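Local coordinates for M152 protein (PDB 4G59), which is a murine cytomegalovirus immunoevasin with an MHC class I-like fold that probably keeps host MHC class I and RAE-1 ligands of NKG2D from the cell surface, at residues L21-I26 with C101-F106; E107-Q112 with L119-V124. One frame throughout, in Å; residues are numbered along the deposited sequence.

Contact 1 (L21-I26 with C101-F106); sequences LTATFI and CKFVPF
With CG anti to its carbonyl carbon (chi1 -65°), F103 brings its ring up against L21, A23 and F25, while L21 extends CG anti to its own backbone N (chi1 -171°), which places CD2 beside that ring. L21 CD2 lies 3.8 Å from F103 CD2, and A23 CB 3.9 Å from F103 CZ. The F25 and F103 rings meet at their edges, with F25 CE2 4.1 Å from F103 CZ.

Strands 22-31 and 95-103 are antiparallel neighbours in the floor of the MHC class I-like platform, and the buried aromatic cluster lies on the face beneath its helices: F25 meets F73 of helix 68-89, and F103 and L21 touch helix 161-178.

Within the two segments the backbone is joined at A23 and C101, a hydrogen-bonded pair, the bond from C101 N to A23 O (2.8 Å) nearly straight and the return bond from A23 N to C101 O (2.9 Å) bent to 133°; further along, F25 bonds with Y99. On the opposite face, K102 CG packs against L21 O (3.5 Å) and T22 OG1 (3.7 Å), the T22 hydroxyl being hydrogen-bonded to D20 O.

Contact 2 (E107-Q112 with L119-V124); sequences ECTVLQ and LTRYTV
A beta hairpin, formed by strands 106-114 and 117-123 of the MHC class I-like platform, brings V110 opposite Y122 and Q112 opposite T120. V110 and Y122 are a hydrogen-bonded antiparallel pair with two nearly straight bonds, V110 N to Y122 O (2.9 Å) and Y122 N to V110 O (2.8 Å). Toward the turn, the bond from Q112 N to T120 O is longer (3.2 Å), and L119 N, rather than T120 N, donates to Q112 O (2.9 Å), an arrangement consistent with a classic beta bulge at L119 and T120 opposite Q112. CA-H contacts from T109, L111 and R121 to carbonyl oxygens of the facing strand fill the intervals.

The side chains divide between two faces. On one, V110 CG2 sits at the edge of the Y122 ring, near its plane and 3.8 Å from CD2; the tyrosine reaches it with CG anti to the backbone N (chi1 171°). A water lies within hydrogen-bonding distance of V110 O (2.7 Å) and T120 OG1 (2.9 Å) and probably bridges them.

On the other face, R121 runs alongside T109 and L111, all pointing the same way, and its CG meets both from across the strand pair, 3.5 Å from L111 CD2 and also against T109 CG2. Its guanidinium continues to a salt bridge with E129, next to strand 117-123 in strand 128-130. The V110 and Q112 face packs on F97 of strand 95-103, while helix 142-148 covers Q112 and T120 through I145.

The two contacts follow one another across a single antiparallel sheet: 21-26 pairs with 101-106, the chain turns, and 107-112 then pairs with 119-124. Their centres are 12 Å apart, and strands 95-103 and 106-114 are the neighbouring middle strands that join them. Besides following each other in the chain, these strands are joined by a disulfide between C101 SG of contact 1 and C108 SG of contact 2 (2.0 Å), and probably by a hydrogen bond from K102 N to E107 O (2.7 Å). The disulfide thus ties the two strands together close to the turn that connects them, where C101 also touches L157 of helix 154-158.

Contact 1 (L21-I26 with C101-F106)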
loop_
_atom_site.group_PDB
_atom_site.type_symbol
_atom_site.label_atom_id
_atom_site.label_comp_id
_atom_site.label_asym_id
_atom_site.label_seq_id
_atom_site.Cartn_x
_atom_site.Cartn_y
_atom_site.Cartn_z
ATOM N N LEU B 21 5.370 -25.156 0.140
ATOM C CA LEU B 21 5.692 -23.888 -0.484
ATOM C C LEU B 21 4.505 -23.433 -1.321
ATOM O O LEU B 21 3.886 -24.228 -2.042
ATOM C CB LEU B 21 6.985 -23.982 -1.307
ATOM C CG LEU B 21 7.565 -22.666 -1.845
ATOM C CD1 LEU B 21 9.063 -22.671 -1.877
ATOM C CD2 LEU B 21 7.055 -22.384 -3.243
ATOM N N THR B 22 4.163 -22.158 -1.167
ATOM C CA THR B 22 3.023 -21.575 -1.860
ATOM C C THR B 22 3.376 -20.164 -2.317
ATOM O O THR B 22 3.463 -19.240 -1.510
ATOM C CB THR B 22 1.770 -21.569 -0.974
ATOM O OG1 THR B 22 1.572 -22.879 -0.424
ATOM C CG2 THR B 22 0.551 -21.178 -1.793
ATOM N N ALA B 23 3.595 -20.025 -3.620
ATOM C CA ALA B 23 3.961 -18.743 -4.229
ATOM C C ALA B 23 2.727 -17.985 -4.674
ATOM O O ALA B 23 1.869 -18.551 -5.354
ATOM C CB ALA B 23 4.875 -18.962 -5.420
ATOM N N THR B 24 2.645 -16.706 -4.311
ATOM C CA THR B 24 1.547 -15.858 -4.767
ATOM C C THR B 24 2.032 -14.892 -5.845
ATOM O O THR B 24 2.914 -14.059 -5.573
ATOM C CB THR B 24 0.932 -15.072 -3.604
ATOM O OG1 THR B 24 0.313 -15.988 -2.702
ATOM C CG2 THR B 24 -0.141 -14.124 -4.105
ATOM N N PHE B 25 1.470 -14.997 -7.059
ATOM C CA PHE B 25 1.837 -14.094 -8.151
ATOM C C PHE B 25 0.764 -13.029 -8.249
ATOM O O PHE B 25 -0.413 -13.352 -8.511
ATOM C CB PHE B 25 1.935 -14.843 -9.475
ATOM C CG PHE B 25 3.044 -15.865 -9.527
ATOM C CD1 PHE B 25 4.240 -15.575 -10.159
ATOM C CD2 PHE B 25 2.895 -17.122 -8.940
ATOM C CE1 PHE B 25 5.265 -16.501 -10.209
ATOM C CE2 PHE B 25 3.933 -18.055 -8.990
ATOM C CZ PHE B 25 5.117 -17.736 -9.620
ATOM N N ILE B 26 1.140 -11.767 -8.039
ATOM C CA ILE B 26 0.137 -10.701 -8.071
ATOM C C ILE B 26 0.332 -9.747 -9.241
ATOM O O ILE B 26 1.457 -9.300 -9.512
ATOM C CB ILE B 26 0.062 -9.914 -6.754
ATOM C CG1 ILE B 26 -0.493 -10.808 -5.640
ATOM C CG2 ILE B 26 -0.872 -8.735 -6.879
ATOM C CD1 ILE B 26 -0.250 -10.264 -4.259
ATOM N N CYS B 101 -0.343 -20.173 -5.742
ATOM C CA CYS B 101 -0.030 -21.498 -6.304
ATOM C C CYS B 101 0.833 -22.375 -5.405
ATOM O O CYS B 101 1.866 -21.928 -4.907
ATOM C CB CYS B 101 0.674 -21.374 -7.659
ATOM S SG CYS B 101 -0.242 -20.520 -8.952
ATOM N N LYS B 102 0.394 -23.621 -5.213
ATOM C CA LYS B 102 1.237 -24.698 -4.690
ATOM C C LYS B 102 1.816 -25.431 -5.893
ATOM O O LYS B 102 1.081 -25.747 -6.833
ATOM C CB LYS B 102 0.385 -25.672 -3.893
ATOM C CG LYS B 102 0.794 -25.877 -2.458
ATOM C CD LYS B 102 -0.376 -26.468 -1.694
ATOM C CE LYS B 102 -0.023 -26.814 -0.263
ATOM N NZ LYS B 102 0.915 -27.979 -0.171
ATOM N N PHE B 103 3.115 -25.709 -5.875
ATOM C CA PHE B 103 3.761 -26.377 -6.996
ATOM C C PHE B 103 3.700 -27.913 -6.950
ATOM O O PHE B 103 3.562 -28.562 -7.998
ATOM C CB PHE B 103 5.207 -25.904 -7.123
ATOM C CG PHE B 103 5.335 -24.446 -7.470
ATOM C CD1 PHE B 103 4.576 -23.889 -8.486
ATOM C CD2 PHE B 103 6.206 -23.630 -6.767
ATOM C CE1 PHE B 103 4.695 -22.540 -8.795
ATOM C CE2 PHE B 103 6.333 -22.286 -7.070
ATOM C CZ PHE B 103 5.577 -21.737 -8.080
ATOM N N VAL B 104 3.841 -28.498 -5.759
ATOM C CA VAL B 104 3.719 -29.950 -5.595
ATOM C C VAL B 104 2.844 -30.306 -4.376
ATOM O O VAL B 104 3.193 -30.006 -3.228
ATOM C CB VAL B 104 5.098 -30.682 -5.559
ATOM C CG1 VAL B 104 5.911 -30.391 -6.816
ATOM C CG2 VAL B 104 5.899 -30.291 -4.346
ATOM N N PRO B 105 1.657 -30.885 -4.629
ATOM C CA PRO B 105 1.054 -31.097 -5.953
ATOM C C PRO B 105 0.594 -29.768 -6.553
ATOM O O PRO B 105 0.096 -28.937 -5.798
ATOM C CB PRO B 105 -0.187 -31.950 -5.647
ATOM C CG PRO B 105 -0.104 -32.323 -4.192
ATOM C CD PRO B 105 0.763 -31.303 -3.536
ATOM N N PHE B 106 0.737 -29.579 -7.864
ATOM C CA PHE B 106 0.339 -28.321 -8.489
ATOM C C PHE B 106 -1.117 -27.929 -8.253
ATOM O O PHE B 106 -2.029 -28.694 -8.531
ATOM C CB PHE B 106 0.613 -28.297 -9.990
ATOM C CG PHE B 106 0.452 -26.933 -10.581
ATOM C CD1 PHE B 106 1.513 -26.041 -10.559
ATOM C CD2 PHE B 106 -0.770 -26.513 -11.092
ATOM C CE1 PHE B 106 1.381 -24.763 -11.063
ATOM C CE2 PHE B 106 -0.924 -25.231 -11.607
ATOM C CZ PHE B 106 0.164 -24.351 -11.590
#

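Contact 2 (E107-Q112 with L119-V124)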
loop_
_atom_site.group_PDB
_atom_site.type_symbol
_atom_site.label_atom_id
_atom_site.label_comp_id
_atom_site.label_asym_id
_atom_site.label_seq_id
_atom_site.Cartn_x
_atom_site.Cartn_y
_atom_site.Cartn_z
ATOM N N GLU B 107 -1.320 -26.715 -7.760
ATOM C CA GLU B 107 -2.659 -26.207 -7.513
ATOM C C GLU B 107 -2.670 -24.680 -7.409
ATOM O O GLU B 107 -1.866 -24.090 -6.673
ATOM C CB GLU B 107 -3.231 -26.815 -6.233
ATOM C CG GLU B 107 -4.664 -26.409 -5.950
ATOM C CD GLU B 107 -5.206 -27.074 -4.709
ATOM O OE1 GLU B 107 -4.386 -27.612 -3.926
ATOM O OE2 GLU B 107 -6.447 -27.061 -4.521
ATOM N N CYS B 108 -3.583 -24.042 -8.138
ATOM C CA CYS B 108 -3.742 -22.593 -8.040
ATOM C C CYS B 108 -5.074 -22.181 -7.476
ATOM O O CYS B 108 -6.077 -22.868 -7.646
ATOM C CB CYS B 108 -3.533 -21.912 -9.387
ATOM S SG CYS B 108 -1.826 -21.550 -9.711
ATOM N N THR B 109 -5.068 -21.056 -6.779
ATOM C CA THR B 109 -6.294 -20.325 -6.489
ATOM C C THR B 109 -6.146 -18.941 -7.117
ATOM O O THR B 109 -5.125 -18.271 -6.931
ATOM C CB THR B 109 -6.550 -20.200 -4.984
ATOM O OG1 THR B 109 -6.862 -21.490 -4.453
ATOM C CG2 THR B 109 -7.725 -19.284 -4.725
ATOM N N VAL B 110 -7.155 -18.515 -7.870
ATOM C CA VAL B 110 -7.100 -17.206 -8.517
ATOM C C VAL B 110 -8.109 -16.255 -7.885
ATOM O O VAL B 110 -9.308 -16.552 -7.819
ATOM C CB VAL B 110 -7.334 -17.319 -10.036
ATOM C CG1 VAL B 110 -7.109 -15.977 -10.736
ATOM C CG2 VAL B 110 -6.420 -18.380 -10.621
ATOM N N LEU B 111 -7.622 -15.110 -7.413
ATOM C CA LEU B 111 -8.509 -14.072 -6.897
ATOM C C LEU B 111 -8.500 -12.854 -7.813
ATOM O O LEU B 111 -7.463 -12.509 -8.384
ATOM C CB LEU B 111 -8.083 -13.653 -5.494
ATOM C CG LEU B 111 -8.143 -14.705 -4.403
ATOM C CD1 LEU B 111 -7.485 -14.168 -3.137
ATOM C CD2 LEU B 111 -9.573 -15.047 -4.136
ATOM N N GLN B 112 -9.651 -12.199 -7.927
ATOM C CA GLN B 112 -9.799 -10.986 -8.732
ATOM C C GLN B 112 -10.341 -9.912 -7.804
ATOM O O GLN B 112 -11.356 -10.137 -7.130
ATOM C CB GLN B 112 -10.793 -11.222 -9.882
ATOM C CG GLN B 112 -10.900 -10.087 -10.917
ATOM C CD GLN B 112 -12.050 -10.298 -11.918
ATOM O OE1 GLN B 112 -12.670 -11.368 -11.963
ATOM N NE2 GLN B 112 -12.342 -9.272 -12.707
ATOM N N LEU B 119 -14.063 -9.878 -6.066
ATOM C CA LEU B 119 -15.216 -10.238 -6.890
ATOM C C LEU B 119 -15.358 -11.738 -7.142
ATOM O O LEU B 119 -16.472 -12.263 -7.115
ATOM C CB LEU B 119 -15.140 -9.546 -8.244
ATOM C CG LEU B 119 -14.670 -8.099 -8.261
ATOM C CD1 LEU B 119 -14.447 -7.638 -9.690
ATOM C CD2 LEU B 119 -15.675 -7.223 -7.542
ATOM N N THR B 120 -14.246 -12.416 -7.426
ATOM C CA THR B 120 -14.290 -13.826 -7.796
ATOM C C THR B 120 -13.158 -14.659 -7.185
ATOM O O THR B 120 -12.019 -14.179 -7.059
ATOM C CB THR B 120 -14.219 -14.001 -9.326
ATOM O OG1 THR B 120 -13.025 -13.391 -9.825
ATOM C CG2 THR B 120 -15.405 -13.377 -10.015
ATOM N N ARG B 121 -13.472 -15.902 -6.815
ATOM C CA ARG B 121 -12.456 -16.872 -6.415
ATOM C C ARG B 121 -12.539 -18.099 -7.328
ATOM O O ARG B 121 -13.586 -18.760 -7.404
ATOM C CB ARG B 121 -12.633 -17.303 -4.952
ATOM C CG ARG B 121 -11.391 -17.975 -4.386
ATOM C CD ARG B 121 -11.651 -18.909 -3.215
ATOM N NE ARG B 121 -12.282 -18.257 -2.073
ATOM C CZ ARG B 121 -13.565 -18.409 -1.757
ATOM N NH1 ARG B 121 -14.344 -19.189 -2.503
ATOM N NH2 ARG B 121 -14.077 -17.786 -0.702
ATOM N N TYR B 122 -11.444 -18.396 -8.026
ATOM C CA TYR B 122 -11.397 -19.540 -8.936
ATOM C C TYR B 122 -10.491 -20.626 -8.370
ATOM O O TYR B 122 -9.282 -20.408 -8.151
ATOM C CB TYR B 122 -10.935 -19.109 -10.332
ATOM C CG TYR B 122 -10.645 -20.238 -11.294
ATOM C CD1 TYR B 122 -11.600 -21.210 -11.571
ATOM C CD2 TYR B 122 -9.423 -20.321 -11.949
ATOM C CE1 TYR B 122 -11.341 -22.238 -12.459
ATOM C CE2 TYR B 122 -9.153 -21.354 -12.846
ATOM C CZ TYR B 122 -10.121 -22.309 -13.087
ATOM O OH TYR B 122 -9.864 -23.329 -13.970
ATOM N N THR B 123 -11.108 -21.768 -8.086
ATOM C CA THR B 123 -10.426 -22.991 -7.701
ATOM C C THR B 123 -10.750 -23.977 -8.812
ATOM O O THR B 123 -11.855 -23.943 -9.360
ATOM C CB THR B 123 -10.945 -23.520 -6.349
ATOM O OG1 THR B 123 -12.173 -22.862 -6.004
ATOM C CG2 THR B 123 -9.935 -23.250 -5.267
ATOM N N VAL B 124 -9.805 -24.841 -9.168
ATOM C CA VAL B 124 -10.020 -25.734 -10.310
ATOM C C VAL B 124 -11.007 -26.871 -9.989
ATOM O O VAL B 124 -11.689 -27.391 -10.883
ATOM C CB VAL B 124 -8.692 -26.283 -10.864
ATOM C CG1 VAL B 124 -8.181 -27.427 -9.987
ATOM C CG2 VAL B 124 -8.846 -26.724 -12.321
HETATM O O HOH W 1 -10.844 -15.223 -9.570
#